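Local coordinates for protein CAIP (Helicobacter cinaedi, PDB 5LBH) that participates in atherosclerotic inflammation by promoting differentiation of macrophages into foam cells and, as a Dps-like mini-ferritin, probably takes up and stores iron, at residues N24-K30 / K84-S89; A15-Y19 / I44-A49; K9-A13 / E64-V68. All blocks are in the same frame, centred on the assembly; numbering follows the deposited sequence.

Contact 1. Residues N24-K30 / K84-S89. With FE (Fe (III) ion), chain V.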
ATOM      1  N   ASN A  24      -1.851  21.464 -26.230  1.00 29.65           N
ATOM      2  CA  ASN A  24      -1.043  21.848 -27.375  1.00 29.83           C
ATOM      3  C   ASN A  24       0.423  22.061 -26.976  1.00 33.13           C
ATOM      4  O   ASN A  24       1.332  21.544 -27.636  1.00 32.56           O
ATOM      5  CB  ASN A  24      -1.684  23.089 -28.002  1.00 34.68           C
ATOM      6  CG  ASN A  24      -0.925  23.635 -29.173  1.00 30.66           C
ATOM      7  OD1 ASN A  24      -0.035  22.998 -29.713  1.00 30.20           O
ATOM      8  ND2 ASN A  24      -1.323  24.825 -29.611  1.00 35.22           N
ATOM      9  N   PHE A  25       0.679  22.787 -25.881  1.00 31.45           N
ATOM     10  CA  PHE A  25       2.052  22.872 -25.370  1.00 34.68           C
ATOM     11  C   PHE A  25       2.612  21.489 -25.048  1.00 37.21           C
ATOM     12  O   PHE A  25       3.784  21.190 -25.322  1.00 36.50           O
ATOM     13  CB  PHE A  25       2.105  23.745 -24.112  1.00 33.08           C
ATOM     14  CG  PHE A  25       1.701  25.171 -24.338  1.00 33.04           C
ATOM     15  CD1 PHE A  25       1.826  25.752 -25.589  1.00 30.83           C
ATOM     16  CD2 PHE A  25       1.204  25.933 -23.294  1.00 28.30           C
ATOM     17  CE1 PHE A  25       1.456  27.070 -25.797  1.00 30.77           C
ATOM     18  CE2 PHE A  25       0.840  27.253 -23.487  1.00 36.34           C
ATOM     19  CZ  PHE A  25       0.964  27.826 -24.745  1.00 35.81           C
ATOM     20  N   HIS A  26       1.779  20.638 -24.454  1.00 35.86           N
ATOM     21  CA  HIS A  26       2.182  19.299 -24.051  1.00 32.11           C
ATOM     22  C   HIS A  26       2.604  18.453 -25.249  1.00 34.88           C
ATOM     23  O   HIS A  26       3.562  17.680 -25.163  1.00 36.89           O
ATOM     24  CB  HIS A  26       1.017  18.671 -23.289  1.00 30.39           C
ATOM     25  CG  HIS A  26       1.219  17.243 -22.910  1.00 39.20           C
ATOM     26  ND1 HIS A  26       2.130  16.839 -21.954  1.00 37.66           N
ATOM     27  CD2 HIS A  26       0.584  16.121 -23.325  1.00 39.80           C
ATOM     28  CE1 HIS A  26       2.059  15.529 -21.814  1.00 36.58           C
ATOM     29  NE2 HIS A  26       1.129  15.070 -22.632  1.00 40.71           N
ATOM     30  N   TRP A  27       1.898  18.584 -26.375  1.00 34.08           N
ATOM     31  CA  TRP A  27       2.153  17.760 -27.554  1.00 29.91           C
ATOM     32  C   TRP A  27       3.303  18.285 -28.420  1.00 32.42           C
ATOM     33  O   TRP A  27       3.993  17.491 -29.070  1.00 32.35           O
ATOM     34  CB  TRP A  27       0.900  17.685 -28.422  1.00 29.28           C
ATOM     35  CG  TRP A  27      -0.287  17.059 -27.794  1.00 32.82           C
ATOM     36  CD1 TRP A  27      -0.301  16.013 -26.918  1.00 33.83           C
ATOM     37  CD2 TRP A  27      -1.660  17.414 -28.025  1.00 30.14           C
ATOM     38  NE1 TRP A  27      -1.597  15.704 -26.573  1.00 36.09           N
ATOM     39  CE2 TRP A  27      -2.451  16.545 -27.238  1.00 31.26           C
ATOM     40  CE3 TRP A  27      -2.293  18.389 -28.806  1.00 29.30           C
ATOM     41  CZ2 TRP A  27      -3.843  16.624 -27.203  1.00 32.57           C
ATOM     42  CZ3 TRP A  27      -3.668  18.474 -28.778  1.00 33.71           C
ATOM     43  CH2 TRP A  27      -4.437  17.593 -27.978  1.00 36.49           C
ATOM     44  N   ASN A  28       3.494  19.606 -28.490  1.00 32.16           N
ATOM     45  CA  ASN A  28       4.295  20.221 -29.545  1.00 30.50           C
ATOM     46  C   ASN A  28       5.549  20.914 -29.021  1.00 37.36           C
ATOM     47  O   ASN A  28       6.123  21.755 -29.733  1.00 37.00           O
ATOM     48  CB  ASN A  28       3.445  21.214 -30.340  1.00 26.01           C
ATOM     49  CG  ASN A  28       2.307  20.534 -31.090  1.00 27.84           C
ATOM     50  OD1 ASN A  28       2.491  19.479 -31.684  1.00 31.27           O
ATOM     51  ND2 ASN A  28       1.132  21.156 -31.092  1.00 32.90           N
ATOM     52  N   VAL A  29       5.952  20.629 -27.775  1.00 32.84           N
ATOM     53  CA  VAL A  29       7.240  21.102 -27.279  1.00 37.05           C
ATOM     54  C   VAL A  29       8.378  20.391 -28.009  1.00 33.46           C
ATOM     55  O   VAL A  29       8.317  19.187 -28.293  1.00 34.08           O
ATOM     56  CB  VAL A  29       7.327  20.936 -25.745  1.00 40.00           C
ATOM     57  CG1 VAL A  29       7.165  19.476 -25.318  1.00 35.71           C
ATOM     58  CG2 VAL A  29       8.644  21.472 -25.231  1.00 31.63           C
ATOM     59  N   LYS A  30       9.415  21.146 -28.341  1.00 31.13           N
ATOM     60  CA  LYS A  30      10.602  20.625 -28.995  1.00 33.35           C
ATOM     61  C   LYS A  30      11.798  21.009 -28.143  1.00 34.25           C
ATOM     62  O   LYS A  30      11.690  21.844 -27.248  1.00 39.59           O
ATOM     63  CB  LYS A  30      10.745  21.198 -30.406  1.00 36.22           C
ATOM     64  CG  LYS A  30       9.569  20.873 -31.299  1.00 34.62           C
ATOM     65  CD  LYS A  30       9.495  19.417 -31.680  1.00 36.73           C
ATOM     66  CE  LYS A  30       8.170  19.142 -32.388  1.00 34.29           C
ATOM     67  NZ  LYS A  30       7.748  20.256 -33.313  1.00 41.51           N
ATOM     68  N   LYS A  84      -0.506  28.119 -33.426  1.00 33.75           N
ATOM     69  CA  LYS A  84       0.802  27.540 -33.725  1.00 32.97           C
ATOM     70  C   LYS A  84       0.924  26.132 -33.139  1.00 37.80           C
ATOM     71  O   LYS A  84       0.191  25.737 -32.228  1.00 36.85           O
ATOM     72  CB  LYS A  84       1.930  28.427 -33.194  1.00 33.33           C
ATOM     73  CG  LYS A  84       1.719  29.919 -33.445  1.00 42.33           C
ATOM     74  CD  LYS A  84       2.761  30.752 -32.718  1.00 45.58           C
ATOM     75  CE  LYS A  84       4.140  30.098 -32.860  1.00 52.49           C
ATOM     76  NZ  LYS A  84       5.027  30.272 -31.653  1.00 55.91           N
ATOM     77  N   THR A  85       1.879  25.366 -33.677  1.00 34.78           N
ATOM     78  CA  THR A  85       1.942  23.923 -33.464  1.00 33.05           C
ATOM     79  C   THR A  85       3.350  23.450 -33.144  1.00 31.83           C
ATOM     80  O   THR A  85       3.689  22.299 -33.429  1.00 30.92           O
ATOM     81  CB  THR A  85       1.403  23.141 -34.681  1.00 34.22           C
ATOM     82  OG1 THR A  85       2.418  23.042 -35.695  1.00 42.66           O
ATOM     83  CG2 THR A  85       0.121  23.723 -35.249  1.00 38.00           C
ATOM     84  N   SER A  86       4.192  24.324 -32.610  1.00 32.50           N
ATOM     85  CA  SER A  86       5.558  23.939 -32.296  1.00 30.85           C
ATOM     86  C   SER A  86       6.100  24.966 -31.312  1.00 30.69           C
ATOM     87  O   SER A  86       5.921  26.166 -31.525  1.00 32.00           O
ATOM     88  CB  SER A  86       6.388  23.872 -33.593  1.00 31.05           C
ATOM     89  OG  SER A  86       7.672  23.328 -33.387  1.00 42.24           O
ATOM     90  N   PHE A  87       6.695  24.511 -30.212  1.00 31.09           N
ATOM     91  CA  PHE A  87       7.167  25.438 -29.191  1.00 30.75           C
ATOM     92  C   PHE A  87       8.485  24.968 -28.601  1.00 32.94           C
ATOM     93  O   PHE A  87       8.706  23.771 -28.419  1.00 36.95           O
ATOM     94  CB  PHE A  87       6.141  25.603 -28.059  1.00 33.66           C
ATOM     95  CG  PHE A  87       4.745  25.871 -28.544  1.00 33.88           C
ATOM     96  CD1 PHE A  87       3.873  24.820 -28.792  1.00 29.83           C
ATOM     97  CD2 PHE A  87       4.315  27.176 -28.773  1.00 28.89           C
ATOM     98  CE1 PHE A  87       2.596  25.063 -29.254  1.00 32.74           C
ATOM     99  CE2 PHE A  87       3.045  27.429 -29.226  1.00 34.14           C
ATOM    100  CZ  PHE A  87       2.176  26.375 -29.464  1.00 35.68           C
ATOM    101  N   CYS A  88       9.373  25.916 -28.341  1.00 34.56           N
ATOM    102  CA  CYS A  88      10.472  25.643 -27.437  1.00 37.33           C
ATOM    103  C   CYS A  88      10.007  25.867 -25.997  1.00 38.99           C
ATOM    104  O   CYS A  88       8.973  26.487 -25.735  1.00 41.18           O
ATOM    105  CB  CYS A  88      11.691  26.492 -27.809  1.00 34.67           C
ATOM    106  SG  CYS A  88      11.596  28.212 -27.415  1.00 44.26           S
ATOM    107  N   SER A  89      10.771  25.315 -25.063  1.00 43.07           N
ATOM    108  CA  SER A  89      10.356  25.290 -23.668  1.00 33.56           C
ATOM    109  C   SER A  89      10.340  26.679 -23.045  1.00 39.73           C
ATOM    110  O   SER A  89       9.554  26.927 -22.125  1.00 39.04           O
ATOM    111  CB  SER A  89      11.284  24.373 -22.886  1.00 40.02           C
ATOM    112  OG  SER A  89      10.546  23.284 -22.364  1.00 51.83           O
TER
HETATM  113 FE    FE V 201       0.251  12.894 -23.183  1.00 66.80          FE
HETATM  114  O   HOH W   1       1.854  11.030 -22.401  1.00 38.73           O
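F87 is held by two backbone hydrogen bonds to the chain leaving helix 4-28, one to N28 and one to K30. F87 N donates to N28 O over 2.9 Å, and F87 O then accepts K30 N at 2.7 Å. One residue of the incoming strand thus grips the chain on both sides of V29, and V29 and F87 pair as a parallel bridge in a short, weakly bonded strand pairing.

Polar side chains extend this grip along the segment. N24 uses both ends of its amide: ND2 gives a straight bond to K84 O (3.2 Å, 169° at the hydrogen), lying in the amide plane, while OD1 receives N28 ND2 at 2.6 Å. With donor and acceptor both engaged, the rotation of the amide is fixed. K30, bent at its second and fourth torsions, brings NZ back to S86 OG at the more open margin, 3.1 Å away.

Aromatic packing fills the inner side. F87, with CG anti to its carbonyl carbon (chi1 -49°), presents one ring face to F25, whose CD1-CE1 edge points into it. The centroids are 5.0 Å apart and the planes stand at 86°, a T-shaped pair. N24 OD1 meets the same F87 ring at its edge, through CE1. I92 of helix 89-116 packs against both phenylalanines.

On the other side of the helix, H26 NE2 binds the iron(III) ion at 2.4 Å. H26 ND1 is hydrogen-bonded to T41 OG1, which orients the ring, and D53 and E57 of a second subunit complete the protein ligands. A metal site shared between two subunits, with histidine from one and carboxylates from the other, is the hallmark of the Dps ferroxidase centre.

Contact 2. Residues A15-Y19 / I44-A49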
ATOM      1  N   ALA A  15     -10.830  28.453 -18.063  1.00 31.10           N
ATOM      2  CA  ALA A  15     -10.211  27.165 -17.732  1.00 30.20           C
ATOM      3  C   ALA A  15     -10.346  26.180 -18.886  1.00 32.24           C
ATOM      4  O   ALA A  15      -9.391  25.463 -19.210  1.00 30.95           O
ATOM      5  CB  ALA A  15     -10.802  26.558 -16.459  1.00 25.62           C
ATOM      6  N   SER A  16     -11.524  26.117 -19.517  1.00 31.31           N
ATOM      7  CA  SER A  16     -11.687  25.136 -20.589  1.00 36.78           C
ATOM      8  C   SER A  16     -10.821  25.480 -21.793  1.00 33.73           C
ATOM      9  O   SER A  16     -10.309  24.578 -22.458  1.00 37.56           O
ATOM     10  CB  SER A  16     -13.162  24.981 -21.001  1.00 32.50           C
ATOM     11  OG  SER A  16     -13.674  26.107 -21.680  1.00 44.57           O
ATOM     12  N   VAL A  17     -10.628  26.769 -22.081  1.00 36.02           N
ATOM     13  CA  VAL A  17      -9.747  27.149 -23.184  1.00 33.00           C
ATOM     14  C   VAL A  17      -8.290  26.887 -22.824  1.00 32.34           C
ATOM     15  O   VAL A  17      -7.525  26.361 -23.632  1.00 30.88           O
ATOM     16  CB  VAL A  17      -9.997  28.614 -23.580  1.00 38.78           C
ATOM     17  CG1 VAL A  17      -8.949  29.099 -24.586  1.00 37.38           C
ATOM     18  CG2 VAL A  17     -11.421  28.756 -24.152  1.00 32.73           C
ATOM     19  N   PHE A  18      -7.888  27.230 -21.597  1.00 38.40           N
ATOM     20  CA  PHE A  18      -6.517  26.982 -21.161  1.00 32.20           C
ATOM     21  C   PHE A  18      -6.223  25.488 -21.138  1.00 35.68           C
ATOM     22  O   PHE A  18      -5.115  25.050 -21.497  1.00 31.43           O
ATOM     23  CB  PHE A  18      -6.304  27.591 -19.775  1.00 26.17           C
ATOM     24  CG  PHE A  18      -4.872  27.636 -19.348  1.00 30.16           C
ATOM     25  CD1 PHE A  18      -4.434  26.929 -18.235  1.00 30.83           C
ATOM     26  CD2 PHE A  18      -3.952  28.399 -20.058  1.00 31.16           C
ATOM     27  CE1 PHE A  18      -3.096  26.979 -17.844  1.00 27.31           C
ATOM     28  CE2 PHE A  18      -2.616  28.447 -19.671  1.00 31.38           C
ATOM     29  CZ  PHE A  18      -2.186  27.738 -18.564  1.00 24.39           C
ATOM     30  N   TYR A  19      -7.220  24.691 -20.741  1.00 28.99           N
ATOM     31  CA  TYR A  19      -7.073  23.243 -20.733  1.00 28.26           C
ATOM     32  C   TYR A  19      -6.611  22.723 -22.093  1.00 31.93           C
ATOM     33  O   TYR A  19      -5.675  21.916 -22.178  1.00 34.12           O
ATOM     34  CB  TYR A  19      -8.407  22.623 -20.316  1.00 26.80           C
ATOM     35  CG  TYR A  19      -8.474  21.125 -20.347  1.00 28.30           C
ATOM     36  CD1 TYR A  19      -9.169  20.472 -21.356  1.00 25.19           C
ATOM     37  CD2 TYR A  19      -7.886  20.354 -19.338  1.00 32.57           C
ATOM     38  CE1 TYR A  19      -9.256  19.116 -21.385  1.00 31.59           C
ATOM     39  CE2 TYR A  19      -7.967  18.969 -19.362  1.00 30.26           C
ATOM     40  CZ  TYR A  19      -8.651  18.360 -20.393  1.00 34.16           C
ATOM     41  OH  TYR A  19      -8.757  16.996 -20.452  1.00 31.61           O
ATOM     42  N   ILE A  44      -0.321  20.419 -15.329  1.00 35.25           N
ATOM     43  CA  ILE A  44      -1.071  21.671 -15.357  1.00 31.93           C
ATOM     44  C   ILE A  44      -2.467  21.467 -15.942  1.00 33.11           C
ATOM     45  O   ILE A  44      -3.456  21.977 -15.408  1.00 37.46           O
ATOM     46  CB  ILE A  44      -0.290  22.749 -16.117  1.00 33.30           C
ATOM     47  CG1 ILE A  44       0.990  23.126 -15.358  1.00 33.91           C
ATOM     48  CG2 ILE A  44      -1.183  23.942 -16.440  1.00 27.03           C
ATOM     49  CD1 ILE A  44       1.833  24.181 -16.086  1.00 34.18           C
ATOM     50  N   TYR A  45      -2.586  20.755 -17.062  1.00 33.86           N
ATOM     51  CA  TYR A  45      -3.938  20.652 -17.593  1.00 36.49           C
ATOM     52  C   TYR A  45      -4.824  19.759 -16.730  1.00 34.01           C
ATOM     53  O   TYR A  45      -6.043  19.942 -16.738  1.00 34.27           O
ATOM     54  CB  TYR A  45      -3.939  20.216 -19.076  1.00 29.04           C
ATOM     55  CG  TYR A  45      -3.478  18.817 -19.482  1.00 36.78           C
ATOM     56  CD1 TYR A  45      -4.150  17.659 -19.055  1.00 39.98           C
ATOM     57  CD2 TYR A  45      -2.416  18.654 -20.385  1.00 36.66           C
ATOM     58  CE1 TYR A  45      -3.736  16.373 -19.469  1.00 33.31           C
ATOM     59  CE2 TYR A  45      -2.010  17.392 -20.812  1.00 36.22           C
ATOM     60  CZ  TYR A  45      -2.669  16.255 -20.348  1.00 39.44           C
ATOM     61  OH  TYR A  45      -2.255  15.017 -20.786  1.00 39.23           O
ATOM     62  N   GLU A  46      -4.246  18.844 -15.947  1.00 31.97           N
ATOM     63  CA  GLU A  46      -5.059  18.055 -15.026  1.00 38.77           C
ATOM     64  C   GLU A  46      -5.543  18.898 -13.854  1.00 38.12           C
ATOM     65  O   GLU A  46      -6.666  18.705 -13.379  1.00 33.97           O
ATOM     66  CB  GLU A  46      -4.269  16.842 -14.512  1.00 39.62           C
ATOM     67  CG  GLU A  46      -4.108  15.713 -15.544  1.00 45.38           C
ATOM     68  CD  GLU A  46      -3.087  14.624 -15.136  1.00 57.65           C
ATOM     69  OE1 GLU A  46      -2.403  14.763 -14.089  1.00 54.30           O
ATOM     70  OE2 GLU A  46      -2.940  13.636 -15.896  1.00 55.18           O
ATOM     71  N   GLN A  47      -4.753  19.892 -13.431  1.00 38.41           N
ATOM     72  CA  GLN A  47      -5.192  20.758 -12.345  1.00 37.74           C
ATOM     73  C   GLN A  47      -6.286  21.717 -12.801  1.00 38.05           C
ATOM     74  O   GLN A  47      -7.235  21.968 -12.047  1.00 37.14           O
ATOM     75  CB  GLN A  47      -4.004  21.559 -11.791  1.00 40.08           C
ATOM     76  CG  GLN A  47      -3.000  20.747 -10.989  1.00 51.97           C
ATOM     77  CD  GLN A  47      -3.523  20.385  -9.595  1.00 68.28           C
ATOM     78  OE1 GLN A  47      -3.748  19.207  -9.289  1.00 71.61           O
ATOM     79  NE2 GLN A  47      -3.709  21.396  -8.744  1.00 68.75           N
ATOM     80  N   PHE A  48      -6.224  22.188 -14.053  1.00 34.52           N
ATOM     81  CA  PHE A  48      -7.276  23.044 -14.582  1.00 35.67           C
ATOM     82  C   PHE A  48      -8.514  22.267 -14.996  1.00 32.67           C
ATOM     83  O   PHE A  48      -9.595  22.856 -15.048  1.00 32.59           O
ATOM     84  CB  PHE A  48      -6.740  23.902 -15.732  1.00 36.91           C
ATOM     85  CG  PHE A  48      -6.078  25.166 -15.253  1.00 38.54           C
ATOM     86  CD1 PHE A  48      -4.745  25.165 -14.847  1.00 38.34           C
ATOM     87  CD2 PHE A  48      -6.809  26.339 -15.140  1.00 33.07           C
ATOM     88  CE1 PHE A  48      -4.147  26.321 -14.373  1.00 35.88           C
ATOM     89  CE2 PHE A  48      -6.218  27.506 -14.675  1.00 32.62           C
ATOM     90  CZ  PHE A  48      -4.887  27.497 -14.289  1.00 37.07           C
ATOM     91  N   ALA A  49      -8.396  20.967 -15.281  1.00 31.60           N
ATOM     92  CA  ALA A  49      -9.599  20.147 -15.341  1.00 32.09           C
ATOM     93  C   ALA A  49     -10.325  20.167 -14.006  1.00 36.12           C
ATOM     94  O   ALA A  49     -11.559  20.131 -13.972  1.00 29.80           O
ATOM     95  CB  ALA A  49      -9.267  18.713 -15.743  1.00 29.67           C
TER
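F18 drives the edge of its ring, atoms CD1 and CE1, into the face of F48. CD1 sits over the centre of the F48 ring, the centroids are 4.8 Å apart and the planes 66° apart, an edge-to-face pair. CE1 of F18 also reaches I44 CG2 at 3.9 Å, while A15 CB approaches the edge of the F48 ring. Beside this cluster, Y19 lies with its CD2 edge in plane with Y45 O, 3.2 Å away, and rests CE2 against A49 CB.

F18 and Y19 both hold CG anti to the backbone N, yet their positions on the helix send one ring to F48 and the other to Y45 and A49. The two helices are antiparallel, the axes of the two segments approaching to 9.2 Å with 159° between their directions, neighbours in the four-helix bundle of the ferritin fold.

Farther out, helix 89-116 closes the aromatic cluster: Y100 touches F18, I44 and F48, and F103 meets the F48 ring. H23 stacks on Y45 and stands edge-to-face with Y19. Beyond Y19 lies a second subunit, whose own Y19 meets it, the two ring planes nearly parallel; Y45 extends towards D53 of that subunit, one of the iron ligands.

Contact 3. Residues K9-A13 / E64-V68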
ATOM      1  N   LYS A   9     -18.197  31.719 -13.605  1.00 31.96           N
ATOM      2  CA  LYS A   9     -18.347  31.161 -14.957  1.00 35.01           C
ATOM      3  C   LYS A   9     -17.311  31.726 -15.910  1.00 33.71           C
ATOM      4  O   LYS A   9     -16.943  31.064 -16.886  1.00 32.84           O
ATOM      5  CB  LYS A   9     -19.743  31.345 -15.551  1.00 33.21           C
ATOM      6  CG  LYS A   9     -20.879  31.502 -14.618  1.00 36.75           C
ATOM      7  CD  LYS A   9     -22.185  31.260 -15.350  1.00 33.69           C
ATOM      8  CE  LYS A   9     -22.189  31.957 -16.698  1.00 46.21           C
ATOM      9  NZ  LYS A   9     -23.377  31.544 -17.506  1.00 55.96           N
ATOM     10  N   GLN A  10     -16.832  32.938 -15.652  1.00 34.26           N
ATOM     11  CA  GLN A  10     -15.710  33.444 -16.427  1.00 31.49           C
ATOM     12  C   GLN A  10     -14.473  32.568 -16.199  1.00 32.44           C
ATOM     13  O   GLN A  10     -13.809  32.142 -17.154  1.00 32.98           O
ATOM     14  CB  GLN A  10     -15.459  34.913 -16.062  1.00 28.60           C
ATOM     15  CG  GLN A  10     -14.305  35.553 -16.815  1.00 31.62           C
ATOM     16  CD  GLN A  10     -14.604  35.725 -18.288  1.00 33.53           C
ATOM     17  OE1 GLN A  10     -15.686  36.165 -18.666  1.00 41.89           O
ATOM     18  NE2 GLN A  10     -13.663  35.350 -19.123  1.00 29.80           N
ATOM     19  N   ILE A  11     -14.178  32.246 -14.934  1.00 29.63           N
ATOM     20  CA  ILE A  11     -13.094  31.307 -14.631  1.00 32.03           C
ATOM     21  C   ILE A  11     -13.325  29.975 -15.353  1.00 32.06           C
ATOM     22  O   ILE A  11     -12.395  29.370 -15.898  1.00 29.02           O
ATOM     23  CB  ILE A  11     -12.991  31.097 -13.107  1.00 31.24           C
ATOM     24  CG1 ILE A  11     -12.680  32.418 -12.376  1.00 32.74           C
ATOM     25  CG2 ILE A  11     -11.961  30.025 -12.796  1.00 29.86           C
ATOM     26  CD1 ILE A  11     -11.984  32.282 -11.103  1.00 24.45           C
ATOM     27  N   GLN A  12     -14.574  29.500 -15.358  1.00 30.47           N
ATOM     28  CA  GLN A  12     -14.902  28.246 -16.018  1.00 31.13           C
ATOM     29  C   GLN A  12     -14.542  28.291 -17.502  1.00 37.63           C
ATOM     30  O   GLN A  12     -13.865  27.391 -18.018  1.00 32.96           O
ATOM     31  CB  GLN A  12     -16.387  27.936 -15.827  1.00 28.34           C
ATOM     32  CG  GLN A  12     -16.789  26.562 -16.319  1.00 31.94           C
ATOM     33  CD  GLN A  12     -18.280  26.415 -16.543  1.00 33.38           C
ATOM     34  OE1 GLN A  12     -19.050  27.334 -16.295  1.00 35.73           O
ATOM     35  NE2 GLN A  12     -18.692  25.251 -17.024  1.00 34.71           N
ATOM     36  N   ALA A  13     -14.978  29.346 -18.202  1.00 37.01           N
ATOM     37  CA  ALA A  13     -14.743  29.425 -19.640  1.00 40.20           C
ATOM     38  C   ALA A  13     -13.255  29.528 -19.958  1.00 39.36           C
ATOM     39  O   ALA A  13     -12.764  28.878 -20.892  1.00 36.83           O
ATOM     40  CB  ALA A  13     -15.513  30.603 -20.236  1.00 33.90           C
ATOM     41  N   GLU A  64     -27.290  28.593  -9.514  1.00 43.60           N
ATOM     42  CA  GLU A  64     -27.273  29.089 -10.877  1.00 38.51           C
ATOM     43  C   GLU A  64     -26.777  27.999 -11.797  1.00 37.98           C
ATOM     44  O   GLU A  64     -26.393  26.915 -11.360  1.00 43.85           O
ATOM     45  CB  GLU A  64     -26.380  30.323 -10.987  1.00 38.94           C
ATOM     46  CG  GLU A  64     -26.698  31.339  -9.915  1.00 43.25           C
ATOM     47  CD  GLU A  64     -27.550  32.470 -10.402  1.00 60.95           C
ATOM     48  OE1 GLU A  64     -28.787  32.389 -10.211  1.00 65.77           O
ATOM     49  OE2 GLU A  64     -26.983  33.435 -10.970  1.00 74.97           O
ATOM     50  N   MET A  65     -26.741  28.313 -13.081  1.00 47.01           N
ATOM     51  CA  MET A  65     -26.278  27.369 -14.082  1.00 45.25           C
ATOM     52  C   MET A  65     -24.942  27.847 -14.610  1.00 39.44           C
ATOM     53  O   MET A  65     -24.804  29.030 -14.951  1.00 42.95           O
ATOM     54  CB  MET A  65     -27.263  27.232 -15.248  1.00 42.76           C
ATOM     55  CG  MET A  65     -28.636  26.627 -14.941  1.00 45.27           C
ATOM     56  SD  MET A  65     -29.922  27.623 -15.733  1.00 74.48           S
ATOM     57  CE  MET A  65     -29.380  27.636 -17.451  1.00 45.76           C
ATOM     58  N   PRO A  66     -23.941  26.986 -14.675  1.00 45.01           N
ATOM     59  CA  PRO A  66     -22.681  27.348 -15.329  1.00 39.49           C
ATOM     60  C   PRO A  66     -22.827  27.162 -16.833  1.00 39.49           C
ATOM     61  O   PRO A  66     -23.868  26.737 -17.334  1.00 41.85           O
ATOM     62  CB  PRO A  66     -21.667  26.366 -14.726  1.00 38.89           C
ATOM     63  CG  PRO A  66     -22.491  25.162 -14.321  1.00 37.00           C
ATOM     64  CD  PRO A  66     -23.927  25.613 -14.130  1.00 41.93           C
ATOM     65  N   TYR A  67     -21.756  27.470 -17.556  1.00 42.34           N
ATOM     66  CA  TYR A  67     -21.756  27.181 -18.979  1.00 39.58           C
ATOM     67  C   TYR A  67     -21.796  25.680 -19.185  1.00 37.15           C
ATOM     68  O   TYR A  67     -21.254  24.902 -18.394  1.00 34.37           O
ATOM     69  CB  TYR A  67     -20.529  27.767 -19.660  1.00 37.61           C
ATOM     70  CG  TYR A  67     -20.508  29.266 -19.653  1.00 40.06           C
ATOM     71  CD1 TYR A  67     -21.531  29.999 -20.264  1.00 36.33           C
ATOM     72  CD2 TYR A  67     -19.447  29.957 -19.082  1.00 34.96           C
ATOM     73  CE1 TYR A  67     -21.502  31.389 -20.274  1.00 35.77           C
ATOM     74  CE2 TYR A  67     -19.405  31.340 -19.093  1.00 33.49           C
ATOM     75  CZ  TYR A  67     -20.430  32.053 -19.683  1.00 39.89           C
ATOM     76  OH  TYR A  67     -20.369  33.433 -19.675  1.00 42.99           O
ATOM     77  N   VAL A  68     -22.482  25.268 -20.249  1.00 38.63           N
ATOM     78  CA  VAL A  68     -22.692  23.855 -20.504  1.00 41.99           C
ATOM     79  C   VAL A  68     -22.347  23.428 -21.927  1.00 40.33           C
ATOM     80  O   VAL A  68     -22.390  22.236 -22.233  1.00 39.83           O
ATOM     81  CB  VAL A  68     -24.150  23.514 -20.118  1.00 44.91           C
ATOM     82  CG1 VAL A  68     -24.975  22.893 -21.230  1.00 46.12           C
ATOM     83  CG2 VAL A  68     -24.162  22.703 -18.817  1.00 41.42           C
TER
HETATM   84  O   HOH W   2     -18.172  34.846 -18.565  1.00 32.23           O
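K9 lays the end of its side chain across one face of the Y67 ring. CE is 3.7 Å from the ring centroid in a CH-pi contact, and NZ, also over the face, makes a cation-pi interaction. The chain runs extended through chi2 and then turns at chi3 (-44°), the bend that folds CE and NZ over the aromatic face; at the bend, CD passes M65 O at 3.5 Å.

Q12 reaches the backbone instead. From CG anti to the backbone N (chi1 -172°) it stays extended, and its amide meets the backbone of Y67 twice: OE1 accepts Y67 N at 3.0 Å and NE2 donates to Y67 O at 2.9 Å. Both donors lie tilted from the carbonyl planes they meet. Here the first helix of the ferritin-like bundle holds the linker that leaves helix 34-61 and leads into the short helix 70-76, an element that distinguishes Dps proteins from classical ferritins.

The Y67 ring lies against the helix, where A13 CB touches CE2. Its hydroxyl and Q10 OE1 share a water, while Q10 NE2 bonds to D14 and to A76 O of helix 70-76. Earlier in the linker, M65 packs on T85 of a second subunit.

Overall arrangement
All three contacts draw on helix 4-28 and touch the second subunit, but they sample different depths of the fold. Contact 2 is the core example, helix on helix near the middle of the chain, made of aromatic and apolar packing without a hydrogen bond across it. Contacts 1 and 3, partly buried, lie on opposite sides of the chain's centre, 28 Å apart between their centres, and each fastens non-helical chain to the same helix. Their chemistry is accordingly more polar: strand pairing and an asparagine in contact 1, a glutamine and a cation-pi pair in contact 3. Contacts 1 and 2 touch directly where H26 packs against Y45 beside the iron.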